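Local structure of glycerol-3-phosphate dehydrogenase [NAD(+)] (Dunaliella salina, 6IUY) at residues A[111-124]-A[245-257]. The protein probably interconverts sn-glycerol 3-phosphate and dihydroxyacetone phosphate with NAD(+), and joins a haloacid dehalogenase-like domain to its dehydrogenase domain. Residues are numbered along the deposited sequence; the frame is centred on the assembly and turned at random.
Sequences VPGVENLIAALKAR and RSYDELMAKLKRY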
loop_
_atom_site.group_PDB
_atom_site.type_symbol
_atom_site.label_atom_id
_atom_site.label_comp_id
_atom_site.label_asym_id
_atom_site.label_seq_id
_atom_site.Cartn_x
_atom_site.Cartn_y
_atom_site.Cartn_z
ATOM N N VAL A 111 4.180 50.836 5.408
ATOM C CA VAL A 111 5.372 51.216 6.145
ATOM C C VAL A 111 6.576 50.432 5.619
ATOM O O VAL A 111 6.466 49.239 5.311
ATOM C CB VAL A 111 5.187 50.980 7.651
ATOM C CG1 VAL A 111 3.819 51.489 8.091
ATOM C CG2 VAL A 111 5.291 49.524 7.968
ATOM N N PRO A 112 7.725 51.107 5.470
ATOM C CA PRO A 112 8.877 50.390 4.916
ATOM C C PRO A 112 9.271 49.191 5.778
ATOM O O PRO A 112 9.151 49.232 7.005
ATOM C CB PRO A 112 9.990 51.458 4.880
ATOM C CG PRO A 112 9.482 52.608 5.686
ATOM C CD PRO A 112 7.987 52.549 5.622
ATOM N N GLY A 113 9.708 48.124 5.116
ATOM C CA GLY A 113 10.134 46.919 5.789
ATOM C C GLY A 113 9.021 45.936 6.130
ATOM O O GLY A 113 9.306 44.811 6.547
ATOM N N VAL A 114 7.763 46.331 5.961
ATOM C CA VAL A 114 6.682 45.467 6.415
ATOM C C VAL A 114 6.362 44.385 5.378
ATOM O O VAL A 114 6.068 43.249 5.747
ATOM C CB VAL A 114 5.404 46.266 6.757
ATOM C CG1 VAL A 114 4.676 46.722 5.483
ATOM C CG2 VAL A 114 4.491 45.425 7.641
ATOM N N GLU A 115 6.441 44.732 4.096
ATOM C CA GLU A 115 6.300 43.745 3.027
ATOM C C GLU A 115 7.371 42.666 3.139
ATOM O O GLU A 115 7.069 41.481 3.059
ATOM C CB GLU A 115 6.380 44.403 1.652
ATOM C CG GLU A 115 5.498 45.623 1.489
ATOM C CD GLU A 115 5.688 46.283 0.138
ATOM O OE1 GLU A 115 5.451 45.611 -0.893
ATOM O OE2 GLU A 115 6.093 47.466 0.109
ATOM N N ASN A 116 8.620 43.077 3.336
ATOM C CA ASN A 116 9.702 42.114 3.533
ATOM C C ASN A 116 9.483 41.234 4.763
ATOM O O ASN A 116 9.822 40.056 4.752
ATOM C CB ASN A 116 11.068 42.817 3.655
ATOM C CG ASN A 116 11.553 43.384 2.343
ATOM O OD1 ASN A 116 11.022 43.062 1.281
ATOM N ND2 ASN A 116 12.575 44.238 2.406
ATOM N N LEU A 117 8.941 41.809 5.833
ATOM C CA LEU A 117 8.701 41.038 7.046
ATOM C C LEU A 117 7.586 40.010 6.853
ATOM O O LEU A 117 7.715 38.851 7.255
ATOM C CB LEU A 117 8.348 41.959 8.206
ATOM C CG LEU A 117 7.806 41.233 9.432
ATOM C CD1 LEU A 117 8.776 40.164 9.889
ATOM C CD2 LEU A 117 7.568 42.239 10.545
ATOM N N ILE A 118 6.487 40.433 6.239
ATOM C CA ILE A 118 5.354 39.545 6.065
ATOM C C ILE A 118 5.726 38.414 5.089
ATOM O O ILE A 118 5.386 37.254 5.326
ATOM C CB ILE A 118 4.097 40.331 5.600
ATOM C CG1 ILE A 118 3.531 41.126 6.789
ATOM C CG2 ILE A 118 3.031 39.386 5.056
ATOM C CD1 ILE A 118 2.449 42.147 6.437
ATOM N N ALA A 119 6.456 38.743 4.021
ATOM C CA ALA A 119 6.946 37.732 3.073
ATOM C C ALA A 119 7.815 36.685 3.759
ATOM O O ALA A 119 7.688 35.488 3.495
ATOM C CB ALA A 119 7.720 38.385 1.951
ATOM N N ALA A 120 8.699 37.146 4.637
ATOM C CA ALA A 120 9.566 36.263 5.390
ATOM C C ALA A 120 8.756 35.297 6.257
ATOM O O ALA A 120 9.036 34.090 6.296
ATOM C CB ALA A 120 10.523 37.076 6.254
ATOM N N LEU A 121 7.764 35.829 6.967
ATOM C CA LEU A 121 6.932 35.000 7.833
ATOM C C LEU A 121 6.235 33.917 6.998
ATOM O O LEU A 121 6.269 32.739 7.348
ATOM C CB LEU A 121 5.910 35.855 8.600
ATOM C CG LEU A 121 6.484 36.826 9.644
ATOM C CD1 LEU A 121 5.463 37.891 10.013
ATOM C CD2 LEU A 121 6.959 36.090 10.902
ATOM N N LYS A 122 5.632 34.298 5.883
ATOM C CA LYS A 122 4.901 33.315 5.093
ATOM C C LYS A 122 5.860 32.247 4.510
ATOM O O LYS A 122 5.519 31.067 4.434
ATOM C CB LYS A 122 4.092 34.024 3.997
ATOM C CG LYS A 122 3.113 35.071 4.583
ATOM C CD LYS A 122 2.054 35.564 3.604
ATOM C CE LYS A 122 0.902 34.583 3.503
ATOM N NZ LYS A 122 -0.207 35.145 2.688
ATOM N N ALA A 123 7.072 32.666 4.150
ATOM C CA ALA A 123 8.062 31.780 3.550
ATOM C C ALA A 123 8.482 30.660 4.485
ATOM O O ALA A 123 8.901 29.599 4.019
ATOM C CB ALA A 123 9.290 32.574 3.107
ATOM N N ARG A 124 8.387 30.877 5.796
ATOM C CA ARG A 124 8.664 29.789 6.738
ATOM C C ARG A 124 7.393 29.223 7.405
ATOM O O ARG A 124 7.450 28.663 8.507
ATOM C CB ARG A 124 9.651 30.251 7.813
ATOM C CG ARG A 124 9.071 31.181 8.853
ATOM C CD ARG A 124 10.165 31.664 9.802
ATOM N NE ARG A 124 11.139 32.491 9.097
ATOM C CZ ARG A 124 12.341 32.783 9.571
ATOM N NH1 ARG A 124 12.712 32.303 10.745
ATOM N NH2 ARG A 124 13.171 33.548 8.875
ATOM N N ARG A 245 10.586 50.227 16.689
ATOM C CA ARG A 245 10.443 51.419 15.860
ATOM C C ARG A 245 10.604 51.079 14.383
ATOM O O ARG A 245 9.993 51.706 13.514
ATOM C CB ARG A 245 11.460 52.487 16.274
ATOM C CG ARG A 245 11.134 53.168 17.593
ATOM C CD ARG A 245 12.070 54.335 17.868
ATOM N NE ARG A 245 11.594 55.171 18.971
ATOM C CZ ARG A 245 11.853 54.940 20.258
ATOM N NH1 ARG A 245 12.586 53.885 20.612
ATOM N NH2 ARG A 245 11.373 55.757 21.193
ATOM N N SER A 246 11.429 50.075 14.111
ATOM C CA SER A 246 11.623 49.583 12.754
ATOM C C SER A 246 11.223 48.108 12.629
ATOM O O SER A 246 11.279 47.345 13.608
ATOM C CB SER A 246 13.080 49.768 12.330
ATOM O OG SER A 246 13.265 49.391 10.976
ATOM N N TYR A 247 10.820 47.702 11.427
ATOM C CA TYR A 247 10.475 46.306 11.208
ATOM C C TYR A 247 11.719 45.447 11.035
ATOM O O TYR A 247 11.655 44.231 11.207
ATOM C CB TYR A 247 9.533 46.153 10.006
ATOM C CG TYR A 247 8.093 46.344 10.406
ATOM C CD1 TYR A 247 7.594 45.741 11.551
ATOM C CD2 TYR A 247 7.250 47.165 9.678
ATOM C CE1 TYR A 247 6.288 45.922 11.940
ATOM C CE2 TYR A 247 5.945 47.355 10.059
ATOM C CZ TYR A 247 5.468 46.734 11.191
ATOM O OH TYR A 247 4.164 46.929 11.577
ATOM N N ASP A 248 12.858 46.065 10.724
ATOM C CA ASP A 248 14.082 45.282 10.626
ATOM C C ASP A 248 14.557 44.930 12.037
ATOM O O ASP A 248 15.515 44.184 12.217
ATOM C CB ASP A 248 15.172 46.006 9.806
ATOM C CG ASP A 248 15.553 47.381 10.367
ATOM O OD1 ASP A 248 15.564 47.564 11.607
ATOM O OD2 ASP A 248 15.860 48.282 9.548
ATOM N N GLU A 249 13.859 45.441 13.044
ATOM C CA GLU A 249 14.100 45.021 14.422
ATOM C C GLU A 249 13.453 43.653 14.650
ATOM O O GLU A 249 14.021 42.780 15.308
ATOM C CB GLU A 249 13.545 46.062 15.396
ATOM C CG GLU A 249 13.996 45.944 16.848
ATOM C CD GLU A 249 13.631 47.195 17.656
ATOM O OE1 GLU A 249 13.583 47.118 18.910
ATOM O OE2 GLU A 249 13.389 48.256 17.022
ATOM N N LEU A 250 12.259 43.472 14.092
ATOM C CA LEU A 250 11.557 42.195 14.183
ATOM C C LEU A 250 12.184 41.154 13.257
ATOM O O LEU A 250 12.410 40.014 13.653
ATOM C CB LEU A 250 10.077 42.371 13.843
ATOM C CG LEU A 250 9.206 43.013 14.914
ATOM C CD1 LEU A 250 7.813 43.291 14.345
ATOM C CD2 LEU A 250 9.147 42.107 16.137
ATOM N N MET A 251 12.451 41.568 12.025
ATOM C CA MET A 251 13.081 40.730 11.018
ATOM C C MET A 251 14.351 40.057 11.527
ATOM O O MET A 251 14.529 38.840 11.382
ATOM C CB MET A 251 13.400 41.564 9.782
ATOM C CG MET A 251 12.350 41.486 8.690
ATOM S SD MET A 251 12.817 40.267 7.444
ATOM C CE MET A 251 12.455 41.149 5.931
ATOM N N ALA A 252 15.219 40.850 12.145
ATOM C CA ALA A 252 16.527 40.375 12.572
ATOM C C ALA A 252 16.471 39.528 13.840
ATOM O O ALA A 252 17.504 39.055 14.317
ATOM C CB ALA A 252 17.468 41.559 12.772
ATOM N N LYS A 253 15.282 39.348 14.404
ATOM C CA LYS A 253 15.145 38.453 15.548
ATOM C C LYS A 253 14.433 37.170 15.124
ATOM O O LYS A 253 14.256 36.251 15.931
ATOM C CB LYS A 253 14.410 39.140 16.701
ATOM C CG LYS A 253 15.190 40.307 17.323
ATOM C CD LYS A 253 16.583 39.862 17.764
ATOM C CE LYS A 253 17.429 41.029 18.267
ATOM N NZ LYS A 253 18.872 40.671 18.385
ATOM N N LEU A 254 14.038 37.113 13.853
ATOM C CA LEU A 254 13.537 35.867 13.254
ATOM C C LEU A 254 14.621 34.798 13.313
ATOM O O LEU A 254 15.772 35.064 12.938
ATOM C CB LEU A 254 13.111 36.080 11.796
ATOM C CG LEU A 254 11.784 36.779 11.494
ATOM C CD1 LEU A 254 11.595 36.929 9.998
ATOM C CD2 LEU A 254 10.633 36.002 12.083
ATOM N N LYS A 255 14.278 33.598 13.782
ATOM C CA LYS A 255 15.272 32.525 13.816
ATOM C C LYS A 255 15.765 32.196 12.398
ATOM O O LYS A 255 14.975 32.153 11.440
ATOM C CB LYS A 255 14.713 31.268 14.485
ATOM C CG LYS A 255 15.810 30.374 15.074
ATOM C CD LYS A 255 15.246 29.094 15.666
ATOM C CE LYS A 255 16.314 28.278 16.397
ATOM N NZ LYS A 255 15.745 27.080 17.098
ATOM N N ARG A 256 17.079 32.011 12.264
ATOM C CA ARG A 256 17.676 31.544 11.013
ATOM C C ARG A 256 18.429 30.260 11.313
ATOM O O ARG A 256 19.415 30.264 12.055
ATOM C CB ARG A 256 18.618 32.579 10.404
ATOM C CG ARG A 256 19.026 32.239 8.991
ATOM C CD ARG A 256 20.152 33.120 8.475
ATOM N NE ARG A 256 19.728 34.496 8.261
ATOM C CZ ARG A 256 20.140 35.527 8.994
ATOM N NH1 ARG A 256 21.001 35.342 9.989
ATOM N NH2 ARG A 256 19.693 36.749 8.725
ATOM N N TYR A 257 17.956 29.159 10.746
ATOM C CA TYR A 257 18.464 27.842 11.101
ATOM C C TYR A 257 19.818 27.578 10.454
ATOM O O TYR A 257 19.976 27.805 9.257
ATOM C CB TYR A 257 17.449 26.772 10.692
ATOM C CG TYR A 257 16.227 26.743 11.573
ATOM C CD1 TYR A 257 15.180 27.641 11.384
ATOM C CD2 TYR A 257 16.121 25.828 12.604
ATOM C CE1 TYR A 257 14.057 27.616 12.217
ATOM C CE2 TYR A 257 15.004 25.785 13.421
ATOM C CZ TYR A 257 13.984 26.682 13.228
ATOM O OH TYR A 257 12.890 26.635 14.056
#
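Gly113 and Tyr247 bring the backbones closest, 5.5 Å between their CA atoms, and from there helix 114-123 and the short helix 247-251 run nearly parallel, their axes 20° apart and approaching to 9.4 Å. The tyrosine runs alongside Val114, the two extending in one direction, with Val114 CG2 3.4 Å from Tyr247 CE2. The Leu117 side chain crosses that of Tyr247 nearly perpendicularly, CD2 3.6 Å from Tyr247 CD1; having CG anti to the backbone N (chi1 168°) sends this leucine out to the tyrosine and, with the same methyl, to Leu250 CD1. Tyr247 OH bonds to the carbonyl of Thr45, in what fits the DxDx(T/V) signature of haloacid dehalogenases; Asp41 and Asp43 there bind magnesium, together with Asp206, and the Tyr247 ring stacks on Phe227. Losing the ring to an alanine here is likely to leave Val114 and Leu117 without the surface they pack on and the Thr45 carbonyl without its hydroxyl partner. Both helices flank the parallel sheet of this Rossmann-like domain: Leu117 and Leu121 also touch strand 37-40, while Leu250 rests on Trp242 of edge strand 242-244. Further along, Met251 bends at chi2 and chi3, which swings its end toward helix 114-123, SD 4.1 Å from Ala120 CB. Leu254 follows, CD1 at 3.9 Å from Ala120 CB and CD2 against Leu121 CD2. Past the helix end, the Arg124 guanidinium lays one face over Leu254, and its NH1 meets Lys255 O at the edge in a hydrogen bond whose modelled 2.4 Å is doubtfully short. Arg124 NH2 bonds in addition to Gly287 O, ahead of strand 290-291.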